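Local atomic coordinates of Cys-Gly metallodipeptidase DUG1 (Saccharomyces cerevisiae, PDB entry 4G1P), a protein that hydrolyses the Cys-Gly dipeptide as a metal-dependent peptidase and, with DUG2 and DUG3, serves as the catalytic component of the glutathione degradosomal complex. Residues D13-K16 with P17-F20; I146-V149 with D150-A154; K455-I458 with S459-V462. One frame throughout, in Å; residues are numbered along the deposited sequence.

Overall arrangement
All three contacts are local, and their helices pack against one another in the catalytic domain of this M20 peptidase. Interactions 1 and 2 have centres about 11 Å apart and meet where Asn-147 OD1 lies 3.2 Å from Phe-19 CD1. Interactions 1 and 3, about 13 Å between centres, touch where Lys-16 packs on Val-462 and Phe-20 on Ile-458. Interaction 3 reaches interaction 2, about 18 Å away between centres, through the ring of Phe-461 and the amide of Asn-147. The first two contacts lie away from the zinc site. Interaction 3 comes nearer: the side chain of Leu-456 is about 9 Å from that of the zinc ligand Asp-137 and about 12 Å from a zinc ion.

Interaction 1: D13-K16 with P17-F20; sequences DSLK and PQFF
Phe-19 and Leu-15 both carry CG beside the backbone N (chi1 -63° and -69°), which turns the Phe-19 ring back under Leu-15, four residues earlier. Leu-15 CB stands over a face of that ring, 3.8 Å from its centroid, in a CH-pi contact. Leu-15 O lies over the same face, offset toward the rim, while Leu-15 CD1 reaches Phe-19 CZ at 3.8 Å. Leu-15 O also accepts Phe-19 N at 3.0 Å, nearly straight at 168°, plus a weak bond from Gln-18 N. These bonds start the first turn of helix 16-28, where Pro-17 has no N-H to offer. On the other flank Phe-20 N bonds to Lys-16 O at 2.9 Å, and the two side chains run alongside each other, Lys-16 CE coming 4.1 Å from Phe-20 CZ. With an alanine at Phe-19, Leu-15 CB would probably lose the aromatic face it rests on, and a gap would be likely to open beside it. The contact is the corner where helix 5-14 gives way to helix 16-28. Phe-19 faces Asn-147 of helix 135-154 and Met-465 of helix 458-477, Leu-15 touches Ala-154, and Phe-20 packs on Ile-458 at the start of helix 458-477.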
ATOM      1  N   ASP A  13      39.011  -5.512  21.516  1.00 20.32           N
ATOM      2  CA  ASP A  13      39.636  -5.257  20.231  1.00 20.90           C
ATOM      3  C   ASP A  13      40.048  -6.558  19.536  1.00 20.81           C
ATOM      4  O   ASP A  13      39.783  -6.743  18.350  1.00 23.16           O
ATOM      5  CB  ASP A  13      40.844  -4.339  20.400  1.00 21.29           C
ATOM      6  CG  ASP A  13      40.450  -2.905  20.694  1.00 27.86           C
ATOM      7  OD1 ASP A  13      39.296  -2.524  20.393  1.00 27.16           O
ATOM      8  OD2 ASP A  13      41.305  -2.150  21.209  1.00 29.47           O
ATOM      9  N   SER A  14      40.672  -7.464  20.279  1.00 16.89           N
ATOM     10  CA  SER A  14      41.211  -8.688  19.697  1.00 19.62           C
ATOM     11  C   SER A  14      40.121  -9.606  19.188  1.00 20.76           C
ATOM     12  O   SER A  14      40.337 -10.367  18.253  1.00 22.56           O
ATOM     13  CB  SER A  14      42.029  -9.465  20.731  1.00 22.61           C
ATOM     14  OG  SER A  14      43.040  -8.652  21.283  1.00 31.10           O
ATOM     15  N   LEU A  15      38.965  -9.557  19.835  1.00 17.56           N
ATOM     16  CA  LEU A  15      37.904 -10.492  19.545  1.00 18.11           C
ATOM     17  C   LEU A  15      36.939  -9.969  18.471  1.00 21.08           C
ATOM     18  O   LEU A  15      35.950 -10.622  18.157  1.00 20.08           O
ATOM     19  CB  LEU A  15      37.152 -10.837  20.823  1.00 17.98           C
ATOM     20  CG  LEU A  15      37.873 -11.655  21.891  1.00 19.96           C
ATOM     21  CD1 LEU A  15      36.908 -11.991  23.020  1.00 18.69           C
ATOM     22  CD2 LEU A  15      38.466 -12.917  21.295  1.00 22.37           C
ATOM     23  N   LYS A  16      37.238  -8.802  17.903  1.00 18.64           N
ATOM     24  CA  LYS A  16      36.426  -8.254  16.815  1.00 20.30           C
ATOM     25  C   LYS A  16      36.112  -9.245  15.689  1.00 21.60           C
ATOM     26  O   LYS A  16      35.003  -9.218  15.137  1.00 19.92           O
ATOM     27  CB  LYS A  16      37.026  -6.962  16.251  1.00 20.82           C
ATOM     28  CG  LYS A  16      36.859  -5.770  17.195  1.00 21.38           C
ATOM     29  CD  LYS A  16      37.798  -4.636  16.826  1.00 28.46           C
ATOM     30  CE  LYS A  16      37.687  -4.283  15.350  1.00 25.29           C
ATOM     31  NZ  LYS A  16      38.571  -3.133  15.016  1.00 30.51           N
ATOM     32  N   PRO A  17      37.074 -10.122  15.342  1.00 22.21           N
ATOM     33  CA  PRO A  17      36.708 -11.117  14.327  1.00 20.07           C
ATOM     34  C   PRO A  17      35.578 -12.071  14.744  1.00 18.85           C
ATOM     35  O   PRO A  17      34.719 -12.362  13.904  1.00 15.12           O
ATOM     36  CB  PRO A  17      38.012 -11.875  14.114  1.00 15.23           C
ATOM     37  CG  PRO A  17      39.050 -10.853  14.361  1.00 17.34           C
ATOM     38  CD  PRO A  17      38.538 -10.025  15.491  1.00 18.85           C
ATOM     39  N   GLN A  18      35.567 -12.555  15.983  1.00 16.12           N
ATOM     40  CA  GLN A  18      34.487 -13.449  16.360  1.00 17.89           C
ATOM     41  C   GLN A  18      33.201 -12.670  16.593  1.00 20.37           C
ATOM     42  O   GLN A  18      32.117 -13.161  16.281  1.00 21.31           O
ATOM     43  CB  GLN A  18      34.802 -14.426  17.517  1.00 18.79           C
ATOM     44  CG  GLN A  18      36.041 -14.165  18.367  1.00 32.51           C
ATOM     45  CD  GLN A  18      37.343 -14.520  17.658  1.00 35.77           C
ATOM     46  OE1 GLN A  18      38.064 -13.638  17.176  1.00 32.16           O
ATOM     47  NE2 GLN A  18      37.655 -15.811  17.601  1.00 43.99           N
ATOM     48  N   PHE A  19      33.322 -11.446  17.096  1.00 18.36           N
ATOM     49  CA  PHE A  19      32.150 -10.606  17.298  1.00 17.63           C
ATOM     50  C   PHE A  19      31.466 -10.327  15.959  1.00 18.35           C
ATOM     51  O   PHE A  19      30.240 -10.388  15.863  1.00 17.75           O
ATOM     52  CB  PHE A  19      32.505  -9.282  17.984  1.00 18.05           C
ATOM     53  CG  PHE A  19      33.075  -9.435  19.368  1.00 19.48           C
ATOM     54  CD1 PHE A  19      32.886 -10.598  20.094  1.00 20.94           C
ATOM     55  CD2 PHE A  19      33.803  -8.412  19.940  1.00 16.98           C
ATOM     56  CE1 PHE A  19      33.416 -10.744  21.347  1.00 16.22           C
ATOM     57  CE2 PHE A  19      34.325  -8.547  21.195  1.00 19.37           C
ATOM     58  CZ  PHE A  19      34.127  -9.716  21.904  1.00 19.59           C
ATOM     59  N   PHE A  20      32.270 -10.020  14.945  1.00 16.20           N
ATOM     60  CA  PHE A  20      31.779  -9.729  13.609  1.00 16.51           C
ATOM     61  C   PHE A  20      31.084 -10.959  13.072  1.00 18.30           C
ATOM     62  O   PHE A  20      30.000 -10.894  12.492  1.00 17.63           O
ATOM     63  CB  PHE A  20      32.935  -9.381  12.673  1.00 14.75           C
ATOM     64  CG  PHE A  20      33.458  -7.980  12.823  1.00 17.63           C
ATOM     65  CD1 PHE A  20      32.642  -6.955  13.269  1.00 16.94           C
ATOM     66  CD2 PHE A  20      34.781  -7.681  12.499  1.00 18.25           C
ATOM     67  CE1 PHE A  20      33.149  -5.654  13.396  1.00 22.39           C
ATOM     68  CE2 PHE A  20      35.292  -6.386  12.624  1.00 16.98           C
ATOM     69  CZ  PHE A  20      34.480  -5.376  13.069  1.00 16.25           C
TER

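Interaction 2: I146-V149 with D150-A154; sequences INVV and DAFKA
From Ile-146 to Val-149 each carbonyl accepts the N-H four residues on, a regular alpha-helical run in which Phe-152 N meets Val-148 O at 3.1 Å and 175°. This is the last part of helix 135-154, a helix of the M20 catalytic domain whose other end carries the zinc ligand Asp-137. One flank is mainly apolar, another charged. On the apolar flank Val-148 holds CG1 anti to its N (chi1 170°), pointing it along the helix toward Phe-152, and the two side chains lie side by side with Val-148 CG1 3.8 Å from Phe-152 CE1. Val-148 O sits in the plane of the Phe-152 ring, at its edge, 3.3 Å from Phe-152 CD1. That ring then meets Phe-159 edge-to-face, and both Val-148 and Phe-152 pack on Ala-469 of helix 458-477. Asn-147 lies between the two flanks, touching Phe-461 and Met-465 while its OD1 accepts a hydrogen bond from Arg-22. On the charged flank Asp-150 OD2 forms a salt bridge with the same Arg-22, and OD1 is hydrogen-bonded to Ser-56. Lys-153 bends back past Val-149, its NZ 4.1 Å from Val-149 CG1, to reach the same carboxylate. With Arg-22 and Lys-153 so close, Asp-150 would be expected to stay ionised. The lysine closes a salt bridge in which its NZ donates to Asp-150 OD1 at 3.1 Å, nearly along the C-O axis.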
ATOM      1  N   ILE A 146      26.782 -10.125  25.101  1.00 18.65           N
ATOM      2  CA  ILE A 146      27.480 -11.408  25.070  1.00 17.42           C
ATOM      3  C   ILE A 146      28.966 -11.252  24.741  1.00 18.54           C
ATOM      4  O   ILE A 146      29.807 -11.895  25.366  1.00 16.24           O
ATOM      5  CB  ILE A 146      26.843 -12.375  24.082  1.00 17.33           C
ATOM      6  CG1 ILE A 146      25.332 -12.411  24.298  1.00 14.86           C
ATOM      7  CG2 ILE A 146      27.480 -13.762  24.209  1.00 14.63           C
ATOM      8  CD1 ILE A 146      24.590 -13.152  23.229  1.00 15.14           C
ATOM      9  N   ASN A 147      29.277 -10.402  23.764  1.00 17.55           N
ATOM     10  CA  ASN A 147      30.660 -10.075  23.434  1.00 16.42           C
ATOM     11  C   ASN A 147      31.431  -9.680  24.692  1.00 20.75           C
ATOM     12  O   ASN A 147      32.523 -10.202  24.983  1.00 17.75           O
ATOM     13  CB  ASN A 147      30.697  -8.934  22.419  1.00 14.69           C
ATOM     14  CG  ASN A 147      29.918  -9.260  21.143  1.00 21.12           C
ATOM     15  OD1 ASN A 147      29.748 -10.432  20.791  1.00 19.65           O
ATOM     16  ND2 ASN A 147      29.436  -8.222  20.446  1.00 16.58           N
ATOM     17  N   VAL A 148      30.823  -8.772  25.452  1.00 19.38           N
ATOM     18  CA  VAL A 148      31.389  -8.305  26.696  1.00 19.26           C
ATOM     19  C   VAL A 148      31.657  -9.437  27.692  1.00 21.41           C
ATOM     20  O   VAL A 148      32.741  -9.503  28.274  1.00 20.09           O
ATOM     21  CB  VAL A 148      30.513  -7.229  27.326  1.00 18.63           C
ATOM     22  CG1 VAL A 148      30.993  -6.919  28.755  1.00 15.87           C
ATOM     23  CG2 VAL A 148      30.539  -5.991  26.449  1.00 16.92           C
ATOM     24  N   VAL A 149      30.687 -10.329  27.887  1.00 17.98           N
ATOM     25  CA  VAL A 149      30.946 -11.484  28.740  1.00 20.45           C
ATOM     26  C   VAL A 149      32.151 -12.265  28.210  1.00 21.37           C
ATOM     27  O   VAL A 149      33.021 -12.669  28.970  1.00 26.24           O
ATOM     28  CB  VAL A 149      29.728 -12.406  28.873  1.00 18.18           C
ATOM     29  CG1 VAL A 149      30.108 -13.662  29.609  1.00 19.42           C
ATOM     30  CG2 VAL A 149      28.615 -11.705  29.598  1.00 16.33           C
ATOM     31  N   ASP A 150      32.232 -12.423  26.898  1.00 18.76           N
ATOM     32  CA  ASP A 150      33.340 -13.140  26.310  1.00 20.62           C
ATOM     33  C   ASP A 150      34.667 -12.448  26.588  1.00 24.50           C
ATOM     34  O   ASP A 150      35.674 -13.103  26.829  1.00 22.34           O
ATOM     35  CB  ASP A 150      33.143 -13.298  24.804  1.00 17.30           C
ATOM     36  CG  ASP A 150      32.151 -14.375  24.466  1.00 22.26           C
ATOM     37  OD1 ASP A 150      31.841 -15.188  25.364  1.00 22.99           O
ATOM     38  OD2 ASP A 150      31.686 -14.414  23.305  1.00 20.79           O
ATOM     39  N   ALA A 151      34.669 -11.124  26.547  1.00 22.16           N
ATOM     40  CA  ALA A 151      35.919 -10.397  26.658  1.00 20.37           C
ATOM     41  C   ALA A 151      36.483 -10.504  28.070  1.00 25.93           C
ATOM     42  O   ALA A 151      37.684 -10.690  28.239  1.00 26.57           O
ATOM     43  CB  ALA A 151      35.730  -8.951  26.261  1.00 19.67           C
ATOM     44  N   PHE A 152      35.618 -10.377  29.074  1.00 23.48           N
ATOM     45  CA  PHE A 152      36.012 -10.627  30.453  1.00 26.61           C
ATOM     46  C   PHE A 152      36.617 -12.025  30.546  1.00 30.35           C
ATOM     47  O   PHE A 152      37.665 -12.225  31.170  1.00 29.78           O
ATOM     48  CB  PHE A 152      34.818 -10.489  31.416  1.00 24.23           C
ATOM     49  CG  PHE A 152      34.571  -9.081  31.880  1.00 23.95           C
ATOM     50  CD1 PHE A 152      33.734  -8.234  31.166  1.00 22.48           C
ATOM     51  CD2 PHE A 152      35.197  -8.593  33.017  1.00 24.29           C
ATOM     52  CE1 PHE A 152      33.513  -6.925  31.584  1.00 23.69           C
ATOM     53  CE2 PHE A 152      34.987  -7.284  33.441  1.00 23.86           C
ATOM     54  CZ  PHE A 152      34.143  -6.450  32.725  1.00 27.30           C
ATOM     55  N   LYS A 153      35.967 -12.985  29.899  1.00 26.55           N
ATOM     56  CA  LYS A 153      36.432 -14.362  29.949  1.00 27.83           C
ATOM     57  C   LYS A 153      37.828 -14.502  29.343  1.00 27.09           C
ATOM     58  O   LYS A 153      38.729 -15.037  29.976  1.00 31.38           O
ATOM     59  CB  LYS A 153      35.436 -15.291  29.264  1.00 28.55           C
ATOM     60  CG  LYS A 153      34.950 -16.431  30.146  1.00 34.04           C
ATOM     61  CD  LYS A 153      33.498 -16.803  29.839  1.00 29.71           C
ATOM     62  CE  LYS A 153      33.292 -16.984  28.337  1.00 39.75           C
ATOM     63  NZ  LYS A 153      31.854 -16.913  27.924  1.00 35.05           N
ATOM     64  N   ALA A 154      38.013 -13.990  28.134  1.00 25.76           N
ATOM     65  CA  ALA A 154      39.293 -14.102  27.431  1.00 24.61           C
ATOM     66  C   ALA A 154      40.418 -13.321  28.106  1.00 29.78           C
ATOM     67  O   ALA A 154      41.592 -13.635  27.925  1.00 28.63           O
ATOM     68  CB  ALA A 154      39.151 -13.650  25.988  1.00 21.62           C
TER

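Interaction 3: K455-I458 with S459-V462; sequences KLDI and SNFV
Leu-456 and Phe-461 cross at about a right angle, the leucine reaching from the strand and the phenylalanine from the first turn of the helix. Each has CG anti to its backbone N (chi1 -176° and -174°), and the methyl CD2 of Leu-456 comes 4.1 Å from both CD1 and CB of Phe-461. Asp-457 and Asn-460, by contrast, run alongside each other and point the same way, their carboxylate and amide planes 47° apart. Asp-457 CB lies 3.7 Å from Asn-460 OD1, and the polar ends are bridged by Arg-444, whose NE serves both Asp-457 OD2 and Asn-460 OD1, and whose NH2 bonds to Ser-459 OG. Lys-455 NZ forms a salt bridge with Asp-457 OD2 at 2.9 Å, from the syn side but somewhat out of the carboxylate plane, and pairs with Asp-446 and Asp-447 as well. Asp-457 occupies the N-cap position without making a side-chain capping bond; its carbonyl begins the helical bonding, Asp-457 O accepting Phe-461 N at 3.0 Å and, weakly, Asn-460 N. Ile-458 and Val-462 meet through their CG2 methyls, 4.1 Å apart, with Val-462 N bonded almost straight to Ile-458 O. Beyond these two segments, Phe-461 packs on Met-130 and Asn-147, and Ile-458 on Phe-20. The whole is a direct strand-to-helix junction: strand 455-457, an outer strand of the small antiparallel sheet with 129-131 and 122-124, passes straight into helix 458-477 of the M20 alpha/beta catalytic domain, just after the zinc ligand His-450.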
ATOM      1  N   LYS A 455      22.582   1.310   9.559  1.00 19.08           N
ATOM      2  CA  LYS A 455      24.012   1.152   9.767  1.00 18.61           C
ATOM      3  C   LYS A 455      24.351   1.215  11.249  1.00 21.56           C
ATOM      4  O   LYS A 455      23.587   1.747  12.058  1.00 18.01           O
ATOM      5  CB  LYS A 455      24.769   2.264   9.051  1.00 17.29           C
ATOM      6  CG  LYS A 455      25.230   3.397   9.987  1.00 22.10           C
ATOM      7  CD  LYS A 455      24.748   4.754   9.494  1.00 23.63           C
ATOM      8  CE  LYS A 455      25.483   5.908  10.166  1.00 21.38           C
ATOM      9  NZ  LYS A 455      25.242   5.978  11.626  1.00 18.31           N
ATOM     10  N   LEU A 456      25.498   0.649  11.594  1.00 21.23           N
ATOM     11  CA  LEU A 456      26.084   0.818  12.913  1.00 18.27           C
ATOM     12  C   LEU A 456      27.546   1.136  12.681  1.00 19.86           C
ATOM     13  O   LEU A 456      28.246   0.368  12.028  1.00 21.98           O
ATOM     14  CB  LEU A 456      25.948  -0.448  13.759  1.00 17.27           C
ATOM     15  CG  LEU A 456      26.478  -0.287  15.197  1.00 17.73           C
ATOM     16  CD1 LEU A 456      25.838   0.914  15.855  1.00 15.29           C
ATOM     17  CD2 LEU A 456      26.244  -1.547  16.045  1.00 13.70           C
ATOM     18  N   ASP A 457      28.006   2.279  13.176  1.00 18.89           N
ATOM     19  CA  ASP A 457      29.410   2.623  13.033  1.00 19.43           C
ATOM     20  C   ASP A 457      30.213   1.718  13.949  1.00 20.06           C
ATOM     21  O   ASP A 457      29.822   1.479  15.089  1.00 20.78           O
ATOM     22  CB  ASP A 457      29.648   4.088  13.371  1.00 22.05           C
ATOM     23  CG  ASP A 457      28.877   5.024  12.461  1.00 27.47           C
ATOM     24  OD1 ASP A 457      29.355   5.315  11.339  1.00 26.18           O
ATOM     25  OD2 ASP A 457      27.784   5.466  12.872  1.00 29.16           O
ATOM     26  N   ILE A 458      31.320   1.190  13.436  1.00 21.96           N
ATOM     27  CA  ILE A 458      32.156   0.269  14.200  1.00 21.96           C
ATOM     28  C   ILE A 458      32.703   0.953  15.459  1.00 20.99           C
ATOM     29  O   ILE A 458      32.894   0.306  16.495  1.00 19.84           O
ATOM     30  CB  ILE A 458      33.294  -0.331  13.333  1.00 17.44           C
ATOM     31  CG1 ILE A 458      32.702  -1.067  12.134  1.00 20.65           C
ATOM     32  CG2 ILE A 458      34.127  -1.300  14.125  1.00 16.29           C
ATOM     33  CD1 ILE A 458      33.727  -1.750  11.254  1.00 20.14           C
ATOM     34  N   SER A 459      32.913   2.265  15.376  1.00 20.50           N
ATOM     35  CA  SER A 459      33.381   3.030  16.531  1.00 23.62           C
ATOM     36  C   SER A 459      32.374   3.003  17.665  1.00 19.10           C
ATOM     37  O   SER A 459      32.754   2.931  18.826  1.00 20.01           O
ATOM     38  CB  SER A 459      33.718   4.472  16.155  1.00 27.80           C
ATOM     39  OG  SER A 459      32.551   5.173  15.782  1.00 32.41           O
ATOM     40  N   ASN A 460      31.088   3.042  17.326  1.00 23.83           N
ATOM     41  CA  ASN A 460      30.030   2.907  18.335  1.00 22.57           C
ATOM     42  C   ASN A 460      29.873   1.473  18.817  1.00 20.13           C
ATOM     43  O   ASN A 460      29.547   1.221  19.978  1.00 19.69           O
ATOM     44  CB  ASN A 460      28.701   3.415  17.794  1.00 19.12           C
ATOM     45  CG  ASN A 460      28.683   4.914  17.637  1.00 20.68           C
ATOM     46  OD1 ASN A 460      29.359   5.463  16.763  1.00 20.67           O
ATOM     47  ND2 ASN A 460      27.905   5.591  18.479  1.00 17.97           N
ATOM     48  N   PHE A 461      30.113   0.536  17.914  1.00 17.67           N
ATOM     49  CA  PHE A 461      30.039  -0.865  18.261  1.00 18.17           C
ATOM     50  C   PHE A 461      31.111  -1.166  19.297  1.00 17.68           C
ATOM     51  O   PHE A 461      30.807  -1.622  20.396  1.00 18.30           O
ATOM     52  CB  PHE A 461      30.208  -1.730  17.013  1.00 15.99           C
ATOM     53  CG  PHE A 461      30.008  -3.178  17.259  1.00 13.84           C
ATOM     54  CD1 PHE A 461      29.037  -3.608  18.140  1.00 14.74           C
ATOM     55  CD2 PHE A 461      30.798  -4.123  16.613  1.00 18.32           C
ATOM     56  CE1 PHE A 461      28.851  -4.961  18.389  1.00 16.47           C
ATOM     57  CE2 PHE A 461      30.615  -5.485  16.845  1.00 15.68           C
ATOM     58  CZ  PHE A 461      29.637  -5.903  17.729  1.00 17.06           C
ATOM     59  N   VAL A 462      32.360  -0.876  18.954  1.00 17.09           N
ATOM     60  CA  VAL A 462      33.466  -1.122  19.867  1.00 19.96           C
ATOM     61  C   VAL A 462      33.395  -0.213  21.094  1.00 20.94           C
ATOM     62  O   VAL A 462      33.493  -0.688  22.231  1.00 20.13           O
ATOM     63  CB  VAL A 462      34.828  -0.957  19.174  1.00 20.26           C
ATOM     64  CG1 VAL A 462      35.953  -1.045  20.190  1.00 15.17           C
ATOM     65  CG2 VAL A 462      34.989  -2.007  18.077  1.00 17.33           C
TER